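Local coordinates for glycerol dehydratase (Clostridium butyricum, PDB 1R9D), which probably dehydrates glycerol as a lyase of the glycyl-radical, pyruvate formate lyase-like family, working without vitamin B12, at residues Phe260-His271 with Leu310-Ile321. Numbering follows the deposited sequence.
Sequences FYEACQLFWFIH and LIDCIWIKLNDI
The CA atoms of Cys-264 and Trp-268, one turn apart on helix 260-271, lie nearest those of Leu-310 and Ile-314, 7.2 Å apart in each pair, and the two helices run almost parallel, their axes 10.4 Å apart and inclined by 8°. At this spacing aromatic rings and branched aliphatic chains fill the interface. Trp-268 is the centrepiece: with CG anti to the backbone N (chi1 -178°), its indole reaches across to Lys-317, Leu-318 and Ile-321. Lys-317 CB sits 3.5 Å from the centroid of the six-membered ring of Trp-268, a CH-pi contact almost on the ring normal, while Leu-318 CD2 meets the indole edge. The lysine chain, bent at chi2 and chi3, curls so that Lys-317 CE lies 3.6 Å from Trp-268 NE1, whose hydrogen bond goes to Gly-74 O; the Lys-317 ammonium forms a salt bridge with Glu-70 and a longer one with Asp-320, which also pairs with Arg-67. Ile-321 CD1 is 3.7 Å from Trp-268 CH2. Midway, the Ile-314 CD1 methyl presses on Cys-264 CB at 3.7 Å, and its CG2 branch touches Phe-267. At the N-terminal end Leu-310 CD2 lies over one face of the Tyr-261 ring, and Ile-311 CG1 meets the Phe-260 ring at its edge. The buried pair is flanked by further helices: 236-252 and 288-298 pack on 260-271, whereas 11-22 packs against 310-317, and His-271 NE2 and Leu-318 O are hydrogen-bonded to the side-chain amide of Gln-340, just before strand 341-344.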
# COMPACT_ATOMS: atom_id res chain seq x y z
N PHE A 260 -43.32 6.08 5.22
CA PHE A 260 -42.91 4.70 5.46
C PHE A 260 -42.51 3.98 4.17
O PHE A 260 -41.52 3.26 4.14
CB PHE A 260 -44.03 3.93 6.17
CG PHE A 260 -43.59 2.59 6.70
CD1 PHE A 260 -42.69 2.51 7.76
CD2 PHE A 260 -44.08 1.41 6.15
CE1 PHE A 260 -42.27 1.27 8.25
CE2 PHE A 260 -43.66 0.16 6.63
CZ PHE A 260 -42.76 0.10 7.69
N TYR A 261 -43.28 4.18 3.10
CA TYR A 261 -42.98 3.54 1.83
C TYR A 261 -41.59 3.98 1.37
O TYR A 261 -40.78 3.16 0.92
CB TYR A 261 -44.03 3.93 0.77
CG TYR A 261 -44.15 3.01 -0.43
CD1 TYR A 261 -43.09 2.19 -0.84
CD2 TYR A 261 -45.31 3.00 -1.20
CE1 TYR A 261 -43.19 1.40 -1.98
CE2 TYR A 261 -45.42 2.22 -2.34
CZ TYR A 261 -44.36 1.43 -2.73
OH TYR A 261 -44.47 0.68 -3.88
N GLU A 262 -41.31 5.27 1.50
CA GLU A 262 -40.01 5.82 1.11
C GLU A 262 -38.89 5.20 1.95
O GLU A 262 -37.82 4.89 1.43
CB GLU A 262 -40.00 7.34 1.28
CG GLU A 262 -40.84 8.08 0.23
CD GLU A 262 -40.98 9.56 0.52
OE1 GLU A 262 -41.63 10.26 -0.29
OE2 GLU A 262 -40.45 10.03 1.56
N ALA A 263 -39.13 5.03 3.25
CA ALA A 263 -38.13 4.44 4.14
C ALA A 263 -37.86 2.99 3.73
O ALA A 263 -36.71 2.55 3.69
CB ALA A 263 -38.61 4.51 5.58
N CYS A 264 -38.92 2.24 3.43
CA CYS A 264 -38.77 0.84 3.02
C CYS A 264 -37.99 0.69 1.72
O CYS A 264 -37.14 -0.20 1.59
CB CYS A 264 -40.15 0.17 2.85
SG CYS A 264 -41.02 -0.18 4.40
N GLN A 265 -38.27 1.55 0.75
CA GLN A 265 -37.58 1.48 -0.53
C GLN A 265 -36.12 1.91 -0.42
O GLN A 265 -35.25 1.28 -1.02
CB GLN A 265 -38.29 2.33 -1.58
CG GLN A 265 -37.62 2.28 -2.95
CD GLN A 265 -37.64 0.89 -3.56
OE1 GLN A 265 -38.68 0.43 -4.06
NE2 GLN A 265 -36.51 0.20 -3.53
N LEU A 266 -35.86 2.97 0.33
CA LEU A 266 -34.49 3.44 0.49
C LEU A 266 -33.67 2.41 1.28
O LEU A 266 -32.49 2.18 0.99
CB LEU A 266 -34.47 4.80 1.20
CG LEU A 266 -33.10 5.45 1.44
CD1 LEU A 266 -32.28 5.43 0.16
CD2 LEU A 266 -33.30 6.88 1.92
N PHE A 267 -34.31 1.79 2.26
CA PHE A 267 -33.63 0.76 3.05
C PHE A 267 -33.12 -0.32 2.10
O PHE A 267 -31.95 -0.70 2.15
CB PHE A 267 -34.60 0.11 4.05
CG PHE A 267 -34.11 -1.20 4.58
CD1 PHE A 267 -33.14 -1.25 5.58
CD2 PHE A 267 -34.58 -2.40 4.04
CE1 PHE A 267 -32.64 -2.47 6.02
CE2 PHE A 267 -34.09 -3.62 4.48
CZ PHE A 267 -33.11 -3.65 5.48
N TRP A 268 -34.00 -0.82 1.24
CA TRP A 268 -33.60 -1.87 0.31
C TRP A 268 -32.49 -1.45 -0.64
O TRP A 268 -31.61 -2.26 -0.94
CB TRP A 268 -34.80 -2.41 -0.48
CG TRP A 268 -34.39 -3.52 -1.39
CD1 TRP A 268 -34.34 -3.49 -2.76
CD2 TRP A 268 -33.86 -4.79 -1.00
NE1 TRP A 268 -33.80 -4.66 -3.24
CE2 TRP A 268 -33.50 -5.47 -2.18
CE3 TRP A 268 -33.66 -5.42 0.24
CZ2 TRP A 268 -32.93 -6.76 -2.16
CZ3 TRP A 268 -33.10 -6.70 0.26
CH2 TRP A 268 -32.74 -7.35 -0.93
N PHE A 269 -32.51 -0.22 -1.13
CA PHE A 269 -31.45 0.22 -2.04
C PHE A 269 -30.11 0.24 -1.31
O PHE A 269 -29.09 -0.15 -1.86
CB PHE A 269 -31.75 1.61 -2.62
CG PHE A 269 -32.66 1.57 -3.82
CD1 PHE A 269 -32.38 0.74 -4.90
CD2 PHE A 269 -33.79 2.38 -3.88
CE1 PHE A 269 -33.21 0.71 -6.03
CE2 PHE A 269 -34.63 2.36 -4.99
CZ PHE A 269 -34.34 1.52 -6.07
N ILE A 270 -30.11 0.70 -0.06
CA ILE A 270 -28.87 0.72 0.71
C ILE A 270 -28.36 -0.72 0.82
O ILE A 270 -27.21 -1.02 0.50
CB ILE A 270 -29.10 1.25 2.15
CG1 ILE A 270 -29.49 2.73 2.10
CG2 ILE A 270 -27.84 1.06 2.98
CD1 ILE A 270 -30.00 3.26 3.42
N HIS A 271 -29.23 -1.61 1.28
CA HIS A 271 -28.89 -3.02 1.46
C HIS A 271 -28.44 -3.67 0.15
O HIS A 271 -27.42 -4.36 0.10
CB HIS A 271 -30.09 -3.78 2.03
CG HIS A 271 -29.75 -5.14 2.55
ND1 HIS A 271 -29.20 -5.35 3.80
CD2 HIS A 271 -29.86 -6.37 1.98
CE1 HIS A 271 -28.99 -6.65 3.97
NE2 HIS A 271 -29.38 -7.28 2.88
N LEU A 310 -45.79 -3.98 2.90
CA LEU A 310 -44.48 -3.46 2.48
C LEU A 310 -43.36 -4.21 3.20
O LEU A 310 -42.32 -4.51 2.61
CB LEU A 310 -44.39 -1.96 2.78
CG LEU A 310 -45.22 -1.06 1.87
CD1 LEU A 310 -45.15 0.38 2.34
CD2 LEU A 310 -44.71 -1.18 0.44
N ILE A 311 -43.57 -4.49 4.48
CA ILE A 311 -42.58 -5.23 5.25
C ILE A 311 -42.47 -6.63 4.65
O ILE A 311 -41.38 -7.17 4.50
CB ILE A 311 -42.97 -5.28 6.75
CG1 ILE A 311 -42.86 -3.87 7.35
CG2 ILE A 311 -42.05 -6.24 7.51
CD1 ILE A 311 -43.20 -3.78 8.83
N ASP A 312 -43.61 -7.22 4.29
CA ASP A 312 -43.61 -8.55 3.69
C ASP A 312 -42.80 -8.53 2.40
O ASP A 312 -42.08 -9.49 2.10
CB ASP A 312 -45.03 -9.03 3.39
CG ASP A 312 -45.86 -9.27 4.65
OD1 ASP A 312 -45.26 -9.41 5.74
OD2 ASP A 312 -47.10 -9.32 4.54
N CYS A 313 -42.92 -7.46 1.62
CA CYS A 313 -42.17 -7.35 0.37
C CYS A 313 -40.67 -7.31 0.64
O CYS A 313 -39.89 -7.89 -0.10
CB CYS A 313 -42.59 -6.11 -0.41
SG CYS A 313 -44.22 -6.29 -1.21
N ILE A 314 -40.28 -6.61 1.70
CA ILE A 314 -38.87 -6.51 2.06
C ILE A 314 -38.38 -7.91 2.45
O ILE A 314 -37.28 -8.32 2.07
CB ILE A 314 -38.64 -5.54 3.24
CG1 ILE A 314 -38.80 -4.09 2.76
CG2 ILE A 314 -37.25 -5.75 3.82
CD1 ILE A 314 -38.71 -3.06 3.86
N TRP A 315 -39.20 -8.64 3.19
CA TRP A 315 -38.84 -10.00 3.58
C TRP A 315 -38.55 -10.81 2.32
O TRP A 315 -37.54 -11.51 2.24
CB TRP A 315 -39.99 -10.65 4.37
CG TRP A 315 -39.75 -10.79 5.86
CD1 TRP A 315 -39.86 -11.94 6.59
CD2 TRP A 315 -39.39 -9.75 6.78
NE1 TRP A 315 -39.60 -11.67 7.92
CE2 TRP A 315 -39.31 -10.34 8.06
CE3 TRP A 315 -39.14 -8.38 6.65
CZ2 TRP A 315 -38.98 -9.61 9.21
CZ3 TRP A 315 -38.81 -7.65 7.80
CH2 TRP A 315 -38.74 -8.27 9.06
N ILE A 316 -39.43 -10.71 1.33
CA ILE A 316 -39.23 -11.46 0.10
C ILE A 316 -37.95 -11.03 -0.64
O ILE A 316 -37.21 -11.87 -1.15
CB ILE A 316 -40.45 -11.32 -0.84
CG1 ILE A 316 -41.67 -11.98 -0.18
CG2 ILE A 316 -40.16 -11.97 -2.19
CD1 ILE A 316 -42.97 -11.86 -0.96
N LYS A 317 -37.68 -9.72 -0.69
CA LYS A 317 -36.48 -9.22 -1.36
C LYS A 317 -35.22 -9.78 -0.71
O LYS A 317 -34.25 -10.10 -1.39
CB LYS A 317 -36.43 -7.69 -1.32
CG LYS A 317 -37.54 -6.99 -2.12
CD LYS A 317 -37.55 -7.43 -3.58
CE LYS A 317 -36.24 -7.14 -4.28
NZ LYS A 317 -36.22 -7.70 -5.68
N LEU A 318 -35.23 -9.91 0.61
CA LEU A 318 -34.06 -10.45 1.32
C LEU A 318 -33.78 -11.90 0.92
O LEU A 318 -32.70 -12.42 1.18
CB LEU A 318 -34.27 -10.34 2.84
CG LEU A 318 -34.21 -8.92 3.41
CD1 LEU A 318 -34.92 -8.87 4.75
CD2 LEU A 318 -32.75 -8.48 3.55
N ASN A 319 -34.76 -12.55 0.29
CA ASN A 319 -34.60 -13.93 -0.16
C ASN A 319 -34.18 -13.98 -1.63
O ASN A 319 -33.91 -15.05 -2.18
CB ASN A 319 -35.92 -14.69 0.01
CG ASN A 319 -36.17 -15.11 1.45
OD1 ASN A 319 -35.66 -16.13 1.91
ND2 ASN A 319 -36.96 -14.32 2.16
N ASP A 320 -34.10 -12.81 -2.25
CA ASP A 320 -33.73 -12.73 -3.66
C ASP A 320 -32.22 -12.81 -3.88
O ASP A 320 -31.75 -13.25 -4.93
CB ASP A 320 -34.26 -11.43 -4.26
CG ASP A 320 -34.34 -11.48 -5.77
OD1 ASP A 320 -34.36 -10.40 -6.41
OD2 ASP A 320 -34.39 -12.60 -6.32
N ILE A 321 -31.46 -12.39 -2.87
CA ILE A 321 -30.01 -12.40 -2.95
C ILE A 321 -29.43 -13.80 -2.73
O ILE A 321 -29.88 -14.53 -1.86
CB ILE A 321 -29.41 -11.42 -1.91
CG1 ILE A 321 -29.98 -10.02 -2.15
CG2 ILE A 321 -27.88 -11.42 -2.01
CD1 ILE A 321 -29.47 -8.96 -1.19